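Local atomic coordinates of homoserine dehydrogenase (Staphylococcus aureus M1064, PDB entry 4PG7), a protein that catalyses the NAD(P)-dependent interconversion of aspartate semialdehyde and homoserine in the aspartate pathway that leads to threonine, isoleucine and methionine. Residues A[98-101]-A[105-108]; A[123-128]-A[324-329]; A[173-178]-A[290-295]; A[304-309]-A[314-319]; A[377-382]-A[428-433]. All blocks are in the same frame, centred on the assembly; numbering follows the deposited sequence.

Contact 1 (A[98-101]-A[105-108]); sequences EVMG and PTVD
Thr106 and Gly101 close a tight strand-to-helix connection in the Rossmann-type domain. The loop leaving the parallel strand 95-98 is tied by one hydrogen bond to the first turn of helix 106-115. Thr106 OG1 donates to Gly101 O at 2.7 Å, approaching 21° out of the plane of that carbonyl. Threonine suits the position because its two branches do different work. The hydroxyl takes the loop carbonyl, while the methyl, anti to the backbone N, reaches back to the carboxylate of Glu98, with Thr106 CG2 lying 3.4 Å from Glu98 CD. The two side chains cross at about a right angle. Gly101 has a positive phi of 84°, a conformation that glycine adopts without strain. Glu98 is buried and well satisfied. Its OE1 accepts from Thr122 and Asn124, which link it to the neighbouring strand and the loop beyond, and a carboxylate fits here because its other oxygen can gather the amides of the turn: Glu98 OE2 accepts from Met100 N at 2.8 Å and, nearly in line with its own C-O bond, from Gly101 N at 3.0 Å.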
# COMPACT_ATOMS: atom_id res chain seq x y z
N GLU A 98 4.97 13.88 22.93
CA GLU A 98 5.78 12.93 23.67
C GLU A 98 6.60 12.06 22.72
O GLU A 98 6.06 11.36 21.87
CB GLU A 98 4.89 12.08 24.56
CG GLU A 98 5.64 11.15 25.48
CD GLU A 98 5.79 9.75 24.89
OE1 GLU A 98 4.74 9.13 24.59
OE2 GLU A 98 6.94 9.29 24.74
N VAL A 99 7.92 12.10 22.91
CA VAL A 99 8.88 11.34 22.12
C VAL A 99 9.91 10.70 23.05
O VAL A 99 11.04 10.50 22.69
CB VAL A 99 9.55 12.22 21.05
CG1 VAL A 99 8.53 12.64 20.01
CG2 VAL A 99 10.19 13.45 21.67
N MET A 100 9.47 10.36 24.25
CA MET A 100 10.34 9.87 25.29
C MET A 100 10.49 8.35 25.22
O MET A 100 11.57 7.83 25.49
CB MET A 100 9.76 10.25 26.66
CG MET A 100 10.60 9.85 27.86
SD MET A 100 12.12 10.81 28.00
CE MET A 100 11.51 12.27 28.84
N GLY A 101 9.42 7.66 24.86
CA GLY A 101 9.38 6.21 24.96
C GLY A 101 9.01 5.79 26.36
O GLY A 101 8.83 6.62 27.26
N PRO A 105 7.17 5.83 33.62
CA PRO A 105 5.93 6.53 33.98
C PRO A 105 5.21 7.23 32.81
O PRO A 105 4.23 7.96 33.04
CB PRO A 105 6.44 7.57 34.97
CG PRO A 105 7.81 7.91 34.47
CD PRO A 105 8.33 6.73 33.68
N THR A 106 5.68 7.01 31.58
CA THR A 106 5.26 7.81 30.43
C THR A 106 3.76 7.82 30.18
O THR A 106 3.18 8.88 29.94
CB THR A 106 5.96 7.33 29.15
OG1 THR A 106 7.36 7.24 29.40
CG2 THR A 106 5.73 8.30 27.99
N VAL A 107 3.13 6.65 30.25
CA VAL A 107 1.68 6.57 30.00
C VAL A 107 0.88 7.39 31.02
O VAL A 107 -0.09 8.06 30.65
CB VAL A 107 1.18 5.11 29.93
CG1 VAL A 107 -0.34 5.07 29.91
CG2 VAL A 107 1.72 4.45 28.67
N ASP A 108 1.29 7.35 32.28
CA ASP A 108 0.65 8.17 33.33
C ASP A 108 0.78 9.67 33.06
O ASP A 108 -0.15 10.43 33.31
CB ASP A 108 1.21 7.83 34.71
CG ASP A 108 0.77 6.45 35.21
OD1 ASP A 108 -0.31 5.95 34.80
OD2 ASP A 108 1.52 5.87 36.03

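Contact 2 (A[123-128]-A[324-329]); sequences ANKDLL and LATGSA. With ACT (acetate ion), chain C.
Ala123 and Thr326 meet methyl to methyl, a small apolar touch where the loop after strand 119-122, in the NAD-binding range, meets helix 323-339 of the following homoserine dehydrogenase range. Ala123 CB and Thr326 CG2 are 3.8 Å apart, and both CB atoms are directed toward the opposing segment. The closest CA atoms, of Ala123 and Thr326, are 7.1 Å apart, a spacing that small side chains fill. In the threonine, chi1 of -57° puts OG1 beside the backbone N and leaves CG2 anti to it, facing the loop. OG1 bonds to Gly322 O, so a buried hydroxyl is satisfied by the carbonyl just before the helix begins. Lys125 approaches from the side. Its chain bends at chi2 (-61°) and brings the ammonium near the threonine, but Lys125 NZ stays 4.3 Å from Thr326 OG1 and bonds instead to Ala150 O. The loop owes its shape to Asn124, whose OD1 accepts from Asp126 N at 2.9 Å in the plane of the amide carbonyl, forming an Asx turn. Its ND2 also bonds to Gly102 O. An acetate ion, probably from the crystallisation liquor, settles against this loop, accepting at OXT from Lys125 N at 3.3 Å in an almost straight bond (168°). Loops at the carboxyl ends of the parallel strands line the cleft of a Rossmann-type fold; this one follows strand 119-122, and the acetate may mark part of that cleft.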
# COMPACT_ATOMS: atom_id res chain seq x y z
N ALA A 123 4.94 9.68 19.64
CA ALA A 123 5.68 8.79 18.74
C ALA A 123 6.32 7.66 19.54
O ALA A 123 7.32 7.07 19.12
CB ALA A 123 6.74 9.57 18.00
N ASN A 124 5.74 7.38 20.70
CA ASN A 124 6.26 6.41 21.64
C ASN A 124 6.17 4.98 21.07
O ASN A 124 5.07 4.43 20.93
CB ASN A 124 5.46 6.54 22.92
CG ASN A 124 5.97 5.67 24.05
OD1 ASN A 124 6.48 4.57 23.84
ND2 ASN A 124 5.80 6.17 25.28
N LYS A 125 7.32 4.38 20.78
CA LYS A 125 7.40 3.08 20.11
C LYS A 125 7.11 1.91 21.02
O LYS A 125 6.99 0.78 20.54
CB LYS A 125 8.78 2.86 19.49
CG LYS A 125 9.16 3.87 18.43
CD LYS A 125 8.20 3.84 17.25
CE LYS A 125 8.77 4.57 16.05
NZ LYS A 125 7.95 4.34 14.82
N ASP A 126 7.02 2.16 22.32
CA ASP A 126 6.76 1.10 23.28
C ASP A 126 5.28 0.92 23.57
O ASP A 126 4.92 -0.04 24.25
CB ASP A 126 7.52 1.38 24.57
CG ASP A 126 9.00 1.58 24.33
OD1 ASP A 126 9.61 0.75 23.64
OD2 ASP A 126 9.56 2.59 24.83
N LEU A 127 4.43 1.84 23.11
CA LEU A 127 2.97 1.74 23.34
C LEU A 127 2.40 0.51 22.62
O LEU A 127 2.72 0.25 21.46
CB LEU A 127 2.23 2.96 22.81
CG LEU A 127 2.02 4.23 23.66
CD1 LEU A 127 2.63 4.20 25.06
CD2 LEU A 127 2.27 5.48 22.85
N LEU A 128 1.53 -0.20 23.32
CA LEU A 128 0.86 -1.37 22.78
C LEU A 128 -0.63 -1.06 22.75
O LEU A 128 -1.05 0.07 23.08
CB LEU A 128 1.19 -2.60 23.62
CG LEU A 128 2.66 -3.04 23.48
CD1 LEU A 128 3.08 -4.02 24.56
CD2 LEU A 128 2.93 -3.63 22.11
N LEU A 324 13.80 11.20 10.90
CA LEU A 324 13.24 12.38 10.23
C LEU A 324 11.81 12.13 9.79
O LEU A 324 10.98 13.03 9.80
CB LEU A 324 14.09 12.76 9.01
N ALA A 325 11.54 10.90 9.37
CA ALA A 325 10.19 10.50 8.97
C ALA A 325 9.25 10.47 10.17
O ALA A 325 8.12 10.93 10.09
CB ALA A 325 10.23 9.14 8.28
N THR A 326 9.72 9.90 11.28
CA THR A 326 8.97 9.90 12.53
C THR A 326 8.72 11.34 12.98
O THR A 326 7.58 11.71 13.31
CB THR A 326 9.71 9.12 13.63
OG1 THR A 326 9.96 7.79 13.17
CG2 THR A 326 8.88 9.05 14.90
N GLY A 327 9.77 12.16 12.96
CA GLY A 327 9.66 13.57 13.33
C GLY A 327 8.69 14.30 12.42
O GLY A 327 7.87 15.11 12.87
N SER A 328 8.78 14.01 11.13
CA SER A 328 7.91 14.64 10.15
C SER A 328 6.44 14.24 10.37
O SER A 328 5.54 15.06 10.22
CB SER A 328 8.37 14.28 8.74
OG SER A 328 7.58 14.94 7.78
N ALA A 329 6.22 12.99 10.77
CA ALA A 329 4.87 12.52 11.07
C ALA A 329 4.30 13.21 12.32
O ALA A 329 3.12 13.58 12.35
CB ALA A 329 4.84 11.01 11.22
C ACT C . 10.62 7.21 21.19
O ACT C . 10.31 7.93 20.22
OXT ACT C . 9.88 6.30 21.59
CH3 ACT C . 11.94 7.39 21.88

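Contact 3 (A[173-178]-A[290-295]); sequences KFMGIL and KKHQLA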
# COMPACT_ATOMS: atom_id res chain seq x y z
N LYS A 173 -8.05 -11.01 7.98
CA LYS A 173 -6.72 -11.56 8.17
C LYS A 173 -5.68 -10.58 7.64
O LYS A 173 -5.91 -9.90 6.65
CB LYS A 173 -6.60 -12.92 7.47
CG LYS A 173 -5.21 -13.57 7.51
CD LYS A 173 -5.25 -14.96 6.89
CE LYS A 173 -3.87 -15.59 6.84
NZ LYS A 173 -3.84 -16.85 6.04
N PHE A 174 -4.55 -10.49 8.33
CA PHE A 174 -3.37 -9.84 7.75
C PHE A 174 -2.16 -10.69 7.96
O PHE A 174 -2.07 -11.44 8.93
CB PHE A 174 -3.15 -8.44 8.34
CG PHE A 174 -2.75 -8.44 9.79
CD1 PHE A 174 -1.41 -8.60 10.16
CD2 PHE A 174 -3.67 -8.23 10.78
CE1 PHE A 174 -1.02 -8.60 11.48
CE2 PHE A 174 -3.28 -8.22 12.12
CZ PHE A 174 -1.97 -8.41 12.47
N MET A 175 -1.22 -10.57 7.03
CA MET A 175 0.10 -11.20 7.15
C MET A 175 1.12 -10.15 6.78
O MET A 175 0.96 -9.46 5.77
CB MET A 175 0.25 -12.36 6.16
CG MET A 175 -0.69 -13.50 6.40
SD MET A 175 -0.26 -14.86 5.32
CE MET A 175 -0.81 -14.27 3.74
N GLY A 176 2.18 -10.05 7.56
CA GLY A 176 3.16 -9.05 7.31
C GLY A 176 4.58 -9.44 7.53
O GLY A 176 4.88 -10.32 8.36
N ILE A 177 5.46 -8.79 6.78
CA ILE A 177 6.88 -8.80 7.04
C ILE A 177 7.12 -7.50 7.78
O ILE A 177 6.97 -6.44 7.19
CB ILE A 177 7.68 -8.91 5.74
CG1 ILE A 177 7.42 -10.29 5.12
CG2 ILE A 177 9.17 -8.66 5.99
CD1 ILE A 177 7.84 -10.46 3.67
N LEU A 178 7.40 -7.60 9.09
CA LEU A 178 7.27 -6.48 10.00
C LEU A 178 8.55 -6.10 10.71
O LEU A 178 8.55 -5.20 11.55
CB LEU A 178 6.19 -6.73 11.05
CG LEU A 178 4.80 -7.00 10.47
CD1 LEU A 178 3.83 -7.31 11.59
CD2 LEU A 178 4.31 -5.80 9.67
N LYS A 290 6.22 -18.94 -3.66
CA LYS A 290 7.01 -17.99 -4.44
C LYS A 290 6.20 -17.04 -5.31
O LYS A 290 6.69 -15.99 -5.67
CB LYS A 290 7.99 -18.72 -5.36
CG LYS A 290 9.20 -19.28 -4.66
CD LYS A 290 10.02 -20.07 -5.69
CE LYS A 290 11.27 -20.66 -5.08
NZ LYS A 290 11.91 -21.62 -6.04
N LYS A 291 4.99 -17.42 -5.68
CA LYS A 291 4.14 -16.55 -6.49
C LYS A 291 3.35 -15.52 -5.67
O LYS A 291 2.79 -14.61 -6.24
CB LYS A 291 3.15 -17.41 -7.30
CG LYS A 291 3.84 -18.34 -8.29
CD LYS A 291 2.86 -19.37 -8.84
CE LYS A 291 2.67 -20.49 -7.83
NZ LYS A 291 1.29 -21.00 -7.75
N HIS A 292 3.31 -15.67 -4.35
CA HIS A 292 2.59 -14.73 -3.48
C HIS A 292 3.34 -13.39 -3.46
O HIS A 292 4.57 -13.36 -3.42
CB HIS A 292 2.51 -15.30 -2.06
CG HIS A 292 1.46 -14.68 -1.21
ND1 HIS A 292 1.64 -13.48 -0.55
CD2 HIS A 292 0.20 -15.08 -0.92
CE1 HIS A 292 0.55 -13.18 0.13
NE2 HIS A 292 -0.35 -14.12 -0.09
N GLN A 293 2.59 -12.30 -3.44
CA GLN A 293 3.17 -10.97 -3.39
C GLN A 293 4.19 -10.82 -2.26
O GLN A 293 5.20 -10.15 -2.43
CB GLN A 293 2.07 -9.89 -3.31
CG GLN A 293 2.30 -8.58 -4.06
CD GLN A 293 2.91 -8.65 -5.45
OE1 GLN A 293 2.42 -9.34 -6.35
NE2 GLN A 293 3.97 -7.85 -5.65
N LEU A 294 3.94 -11.43 -1.10
CA LEU A 294 4.88 -11.35 0.02
C LEU A 294 6.20 -12.02 -0.23
O LEU A 294 7.21 -11.64 0.37
CB LEU A 294 4.29 -11.92 1.31
CG LEU A 294 3.36 -11.03 2.10
CD1 LEU A 294 2.84 -11.81 3.30
CD2 LEU A 294 4.02 -9.75 2.56
N ALA A 295 6.22 -13.05 -1.08
CA ALA A 295 7.42 -13.78 -1.32
C ALA A 295 8.51 -12.88 -1.89
O ALA A 295 9.69 -13.16 -1.71
CB ALA A 295 7.18 -14.96 -2.25
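Ile177 and Leu294 mark where the two backbones come closest, their CA atoms 7.7 Å apart, with the loop 290-295 lying over one face of strand 171-177. In the extended strand, Met175 and Ile177 both point toward the loop, as alternate residues must. The loop turns sharply: Ala295 N bonds to His292 O at 2.9 Å, and the His292 ring braces the same turn. Leu294 N donates to His292 ND1 at 3.1 Å, nearly straight at 165° and only 12° out of the ring plane. Since ND1 is the acceptor, a neutral ring would carry its proton on NE2. The turn presents Leu294, whose forked end straddles the strand residues. Leu294 CD1 sits 3.9 Å from Met175 CB, and Leu294 CD2 is 4.0 Å from Ile177 CD1. Leucine and isoleucine run alongside one another in opposite senses, so that Ile177 CD1 passes on to lie 3.6 Å from Leu294 O. Met175 is stretched at chi2 and bent at chi3 (-72°), which carries its terminal methyl to the imidazole; Met175 CE approaches His292 NE2 obliquely at 3.9 Å. A long, flexible thioether suits this reach to the imidazole. Leu294 also rests on Ala303 and Met315, the His292 ring meets that of Tyr305, and Gln293 bonds to Gln293 of the second subunit. This is a loop packed through Leu294 and His292 against the large mixed sheet of homoserine dehydrogenase, beside the subunit interface.

Contact 4 (A[304-309]-A[314-319]); sequences IYVIGD and TMFYGK. With ACT (acetate ion), chain E.
Ile304 and Phe316 form an antiparallel hydrogen-bonded pair, Ile304 N giving to Phe316 O at 2.9 Å and Phe316 N to Ile304 O at 3.0 Å. Val306 and Thr314 make the second such pair, with Val306 N on Thr314 O at 2.8 Å and Thr314 N on Val306 O at 3.0 Å. Between them stands the non-hydrogen-bonded pair Tyr305 and Met315. These two side chains cross at about a right angle in a Met-aromatic contact: Met315 SD lies at the ring edge of Tyr305, 5.3 Å from the centroid, while Thr314 O sits over one ring face, offset toward the rim. The strands belong to a beta hairpin, and the directions of 304-308 and 314-318 differ by 165°. On the face shared with Phe316, the beta-branched Ile304, Val306 and Thr314 suit the extended backbone; Val306 CB packs 3.6 Å from Thr314 OG1, the two side chains pointing the same way, and Val306 CG2 comes to the edge of the Phe316 ring. A water donates to Val306 O at 3.1 Å and bonds weakly to Thr314 OG1. Further out, Asp313 takes the Tyr305 hydroxyl. Strand 314-318 pairs antiparallel with a strand of the second subunit, continuing the sheet across the interface, where Met315 and Phe316 each pack on their counterparts of that subunit.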
# COMPACT_ATOMS: atom_id res chain seq x y z
N ILE A 304 2.62 -5.21 4.48
CA ILE A 304 1.41 -5.77 5.10
C ILE A 304 0.44 -6.16 4.03
O ILE A 304 0.04 -5.32 3.22
CB ILE A 304 0.60 -4.80 5.99
CG1 ILE A 304 1.51 -3.92 6.78
CG2 ILE A 304 -0.33 -5.60 6.93
CD1 ILE A 304 2.20 -4.63 7.90
N TYR A 305 0.05 -7.42 4.08
CA TYR A 305 -0.87 -8.01 3.16
C TYR A 305 -2.19 -8.22 3.89
O TYR A 305 -2.23 -8.91 4.91
CB TYR A 305 -0.33 -9.35 2.71
CG TYR A 305 -1.01 -9.93 1.51
CD1 TYR A 305 -0.53 -9.66 0.23
CD2 TYR A 305 -2.11 -10.75 1.65
CE1 TYR A 305 -1.15 -10.18 -0.89
CE2 TYR A 305 -2.73 -11.30 0.54
CZ TYR A 305 -2.25 -11.00 -0.73
OH TYR A 305 -2.89 -11.55 -1.81
N VAL A 306 -3.27 -7.69 3.33
CA VAL A 306 -4.55 -7.61 4.04
C VAL A 306 -5.61 -8.32 3.23
O VAL A 306 -5.73 -8.10 2.01
CB VAL A 306 -4.93 -6.15 4.26
CG1 VAL A 306 -6.33 -6.03 4.82
CG2 VAL A 306 -3.93 -5.48 5.18
N ILE A 307 -6.36 -9.20 3.90
CA ILE A 307 -7.40 -10.02 3.29
C ILE A 307 -8.73 -9.65 3.93
O ILE A 307 -8.80 -9.43 5.15
CB ILE A 307 -7.10 -11.50 3.49
CG1 ILE A 307 -5.81 -11.87 2.75
CG2 ILE A 307 -8.26 -12.39 3.02
CD1 ILE A 307 -5.14 -13.12 3.26
N GLY A 308 -9.78 -9.55 3.12
CA GLY A 308 -11.10 -9.17 3.62
C GLY A 308 -12.26 -9.73 2.81
O GLY A 308 -12.08 -10.23 1.69
N ASP A 309 -13.45 -9.66 3.41
CA ASP A 309 -14.70 -9.96 2.71
C ASP A 309 -15.28 -8.62 2.26
O ASP A 309 -15.32 -7.68 3.07
CB ASP A 309 -15.69 -10.67 3.64
N THR A 314 -5.15 -6.78 -0.57
CA THR A 314 -4.36 -5.58 -0.78
C THR A 314 -3.01 -5.78 -0.10
O THR A 314 -2.86 -6.62 0.79
CB THR A 314 -5.04 -4.31 -0.24
OG1 THR A 314 -5.27 -4.47 1.15
CG2 THR A 314 -6.37 -4.04 -0.92
N MET A 315 -2.03 -4.98 -0.52
CA MET A 315 -0.72 -4.97 0.14
C MET A 315 -0.08 -3.61 0.07
O MET A 315 -0.20 -2.88 -0.92
CB MET A 315 0.22 -6.04 -0.45
CG MET A 315 1.47 -6.35 0.40
SD MET A 315 2.70 -7.43 -0.43
CE MET A 315 3.33 -6.17 -1.56
N PHE A 316 0.62 -3.27 1.14
CA PHE A 316 1.37 -2.04 1.27
C PHE A 316 2.82 -2.44 1.48
O PHE A 316 3.09 -3.33 2.29
CB PHE A 316 0.82 -1.24 2.45
CG PHE A 316 -0.68 -1.06 2.39
CD1 PHE A 316 -1.23 0.11 1.85
CD2 PHE A 316 -1.55 -2.09 2.78
CE1 PHE A 316 -2.61 0.26 1.75
CE2 PHE A 316 -2.91 -1.94 2.66
CZ PHE A 316 -3.45 -0.76 2.17
N TYR A 317 3.73 -1.82 0.74
CA TYR A 317 5.13 -2.20 0.75
C TYR A 317 5.98 -0.95 0.95
O TYR A 317 5.73 0.07 0.33
CB TYR A 317 5.46 -2.86 -0.58
CG TYR A 317 6.92 -3.02 -0.99
CD1 TYR A 317 7.60 -4.19 -0.72
CD2 TYR A 317 7.60 -2.02 -1.71
CE1 TYR A 317 8.92 -4.38 -1.13
CE2 TYR A 317 8.93 -2.19 -2.12
CZ TYR A 317 9.58 -3.38 -1.83
OH TYR A 317 10.86 -3.59 -2.22
N GLY A 318 6.99 -1.04 1.81
CA GLY A 318 7.93 0.05 2.03
C GLY A 318 8.88 -0.24 3.17
O GLY A 318 8.70 -1.24 3.87
N LYS A 319 9.88 0.61 3.36
CA LYS A 319 10.82 0.45 4.47
C LYS A 319 10.30 1.10 5.73
O LYS A 319 9.34 1.87 5.69
CB LYS A 319 12.15 1.10 4.17
CG LYS A 319 12.90 0.58 2.99
CD LYS A 319 14.26 1.26 2.96
CE LYS A 319 14.97 1.07 1.64
NZ LYS A 319 16.25 1.82 1.62
C ACT E . 14.38 -2.13 -4.23
O ACT E . 13.12 -2.26 -4.18
OXT ACT E . 14.95 -1.35 -5.03
CH3 ACT E . 15.25 -2.92 -3.33
O HOH W 1 -8.09 -6.30 1.05

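Contact 5 (A[377-382]-A[428-433]); sequences FFVVVN and ELITKH
Ile430 meets Val379 and Val381 without any flat group between them; the imidazole of His433, just past the helix, has Leu429 CD1 in plane at its edge. The contact itself is purely aliphatic. Ile430 uses both of its branches, spreading them over two strand residues that point to the same side. Its longer arm carries CD1 to Val379 CG1 at 4.1 Å, the two side chains sliding past each other in opposite senses. A chi1 of -70° sets CG1 beside the backbone N and leaves the shorter branch anti to it, with Ile430 CG2 4.1 Å from Val381 CG1, and here the chains cross at about a right angle. Valine suits the strand, where a beta-branched residue packs readily with the extended backbone, and isoleucine gives the helix a branched side chain broad enough to cover two neighbours. All three are buried. The pattern is helix-on-sheet packing in the C-terminal ACT domain, whose order of elements is strand, helix, strand, strand, helix, strand. Strand 375-382 lies between strands 414-422 and 436-444, antiparallel to both, while helix 388-398 flanks the spot, Ile430 resting on its Leu395 and Ile398 and Val381 on Phe391.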
# COMPACT_ATOMS: atom_id res chain seq x y z
N PHE A 377 1.21 -26.85 6.54
CA PHE A 377 2.38 -27.03 7.42
C PHE A 377 3.57 -27.60 6.68
O PHE A 377 3.42 -28.42 5.78
CB PHE A 377 2.00 -27.95 8.56
CG PHE A 377 0.87 -27.43 9.41
CD1 PHE A 377 1.14 -26.63 10.51
CD2 PHE A 377 -0.46 -27.74 9.10
CE1 PHE A 377 0.10 -26.14 11.30
CE2 PHE A 377 -1.51 -27.27 9.89
CZ PHE A 377 -1.22 -26.47 10.98
N PHE A 378 4.75 -27.20 7.14
CA PHE A 378 6.03 -27.73 6.68
C PHE A 378 6.62 -28.45 7.88
O PHE A 378 6.88 -27.85 8.89
CB PHE A 378 6.93 -26.57 6.29
CG PHE A 378 8.37 -26.94 5.99
CD1 PHE A 378 8.72 -27.56 4.82
CD2 PHE A 378 9.38 -26.53 6.84
CE1 PHE A 378 10.05 -27.84 4.51
CE2 PHE A 378 10.71 -26.80 6.54
CZ PHE A 378 11.05 -27.44 5.36
N VAL A 379 6.82 -29.75 7.74
CA VAL A 379 7.20 -30.60 8.86
C VAL A 379 8.54 -31.25 8.53
O VAL A 379 8.67 -31.89 7.50
CB VAL A 379 6.17 -31.72 9.09
CG1 VAL A 379 6.59 -32.56 10.29
CG2 VAL A 379 4.77 -31.16 9.30
N VAL A 380 9.52 -31.11 9.43
CA VAL A 380 10.84 -31.73 9.27
C VAL A 380 11.00 -32.85 10.30
O VAL A 380 10.80 -32.62 11.50
CB VAL A 380 11.95 -30.71 9.52
CG1 VAL A 380 13.31 -31.36 9.31
CG2 VAL A 380 11.79 -29.52 8.60
N VAL A 381 11.31 -34.04 9.81
CA VAL A 381 11.49 -35.22 10.64
C VAL A 381 12.93 -35.72 10.48
O VAL A 381 13.44 -35.78 9.35
CB VAL A 381 10.50 -36.36 10.32
CG1 VAL A 381 9.07 -35.88 10.55
CG2 VAL A 381 10.65 -36.83 8.89
N ASN A 382 13.55 -36.10 11.59
CA ASN A 382 14.91 -36.65 11.58
C ASN A 382 14.95 -38.12 12.03
O ASN A 382 13.97 -38.64 12.54
CB ASN A 382 15.86 -35.89 12.51
CG ASN A 382 15.72 -34.39 12.44
OD1 ASN A 382 15.60 -33.71 13.47
ND2 ASN A 382 15.84 -33.85 11.25
N GLU A 428 1.84 -33.66 16.77
CA GLU A 428 1.62 -34.66 17.82
C GLU A 428 1.34 -36.02 17.23
O GLU A 428 1.84 -37.03 17.69
CB GLU A 428 0.44 -34.26 18.70
CG GLU A 428 0.73 -33.07 19.61
CD GLU A 428 -0.24 -32.98 20.78
OE1 GLU A 428 -0.07 -32.03 21.58
OE2 GLU A 428 -1.16 -33.84 20.91
N LEU A 429 0.52 -36.01 16.20
CA LEU A 429 0.17 -37.21 15.52
C LEU A 429 1.41 -37.93 14.94
O LEU A 429 1.60 -39.14 15.12
CB LEU A 429 -0.82 -36.86 14.41
CG LEU A 429 -1.15 -37.98 13.44
CD1 LEU A 429 -1.93 -39.08 14.16
CD2 LEU A 429 -1.98 -37.40 12.30
N ILE A 430 2.25 -37.17 14.26
CA ILE A 430 3.47 -37.72 13.65
C ILE A 430 4.40 -38.24 14.75
O ILE A 430 5.02 -39.30 14.60
CB ILE A 430 4.12 -36.68 12.73
CG1 ILE A 430 3.24 -36.50 11.50
CG2 ILE A 430 5.52 -37.11 12.29
CD1 ILE A 430 3.53 -35.27 10.67
N THR A 431 4.46 -37.51 15.86
CA THR A 431 5.25 -37.90 17.04
C THR A 431 4.77 -39.21 17.66
O THR A 431 5.58 -40.09 17.92
CB THR A 431 5.25 -36.76 18.09
OG1 THR A 431 5.90 -35.62 17.52
CG2 THR A 431 5.97 -37.16 19.36
N LYS A 432 3.45 -39.38 17.81
CA LYS A 432 2.94 -40.63 18.37
C LYS A 432 3.13 -41.83 17.44
O LYS A 432 3.09 -42.98 17.90
CB LYS A 432 1.50 -40.49 18.89
CG LYS A 432 0.44 -40.41 17.80
CD LYS A 432 -0.91 -41.06 18.17
CE LYS A 432 -2.09 -40.12 17.94
NZ LYS A 432 -3.39 -40.85 17.97
N HIS A 433 3.31 -41.59 16.15
CA HIS A 433 3.69 -42.64 15.19
C HIS A 433 5.21 -42.89 15.09
O HIS A 433 5.67 -43.54 14.17
CB HIS A 433 3.10 -42.35 13.81
CG HIS A 433 1.67 -42.77 13.71
ND1 HIS A 433 1.30 -44.07 13.51
CD2 HIS A 433 0.52 -42.08 13.90
CE1 HIS A 433 -0.01 -44.17 13.53
NE2 HIS A 433 -0.51 -42.97 13.76

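Overall arrangement
Contact 1 and the loop 123-128 of contact 2 belong to the same Rossmann-type region; the two contacts, centres 12 Å apart, join directly: Glu98 O lies 3.0 Å from Ala123 N, a probable hydrogen bond between the end of strand 95-98 and the residue after strand 119-122. Contacts 3 and 4, centres 8 Å apart, share the mixed sheet near the subunit interface, where Met175 O probably accepts from Tyr305 N at 2.8 Å. Strand 314-318 leads on in sequence to helix 323-339, although the nearest atoms of contacts 2 and 4 are about 8 Å apart. Contact 5 reaches that mixed sheet too, its centre 25 Å from contact 3 but 46 Å from contact 1. Bound lysine lies about 11 Å from the Val379 side chain; its pocket includes Asp438 and Lys439, backbone partners of Val380.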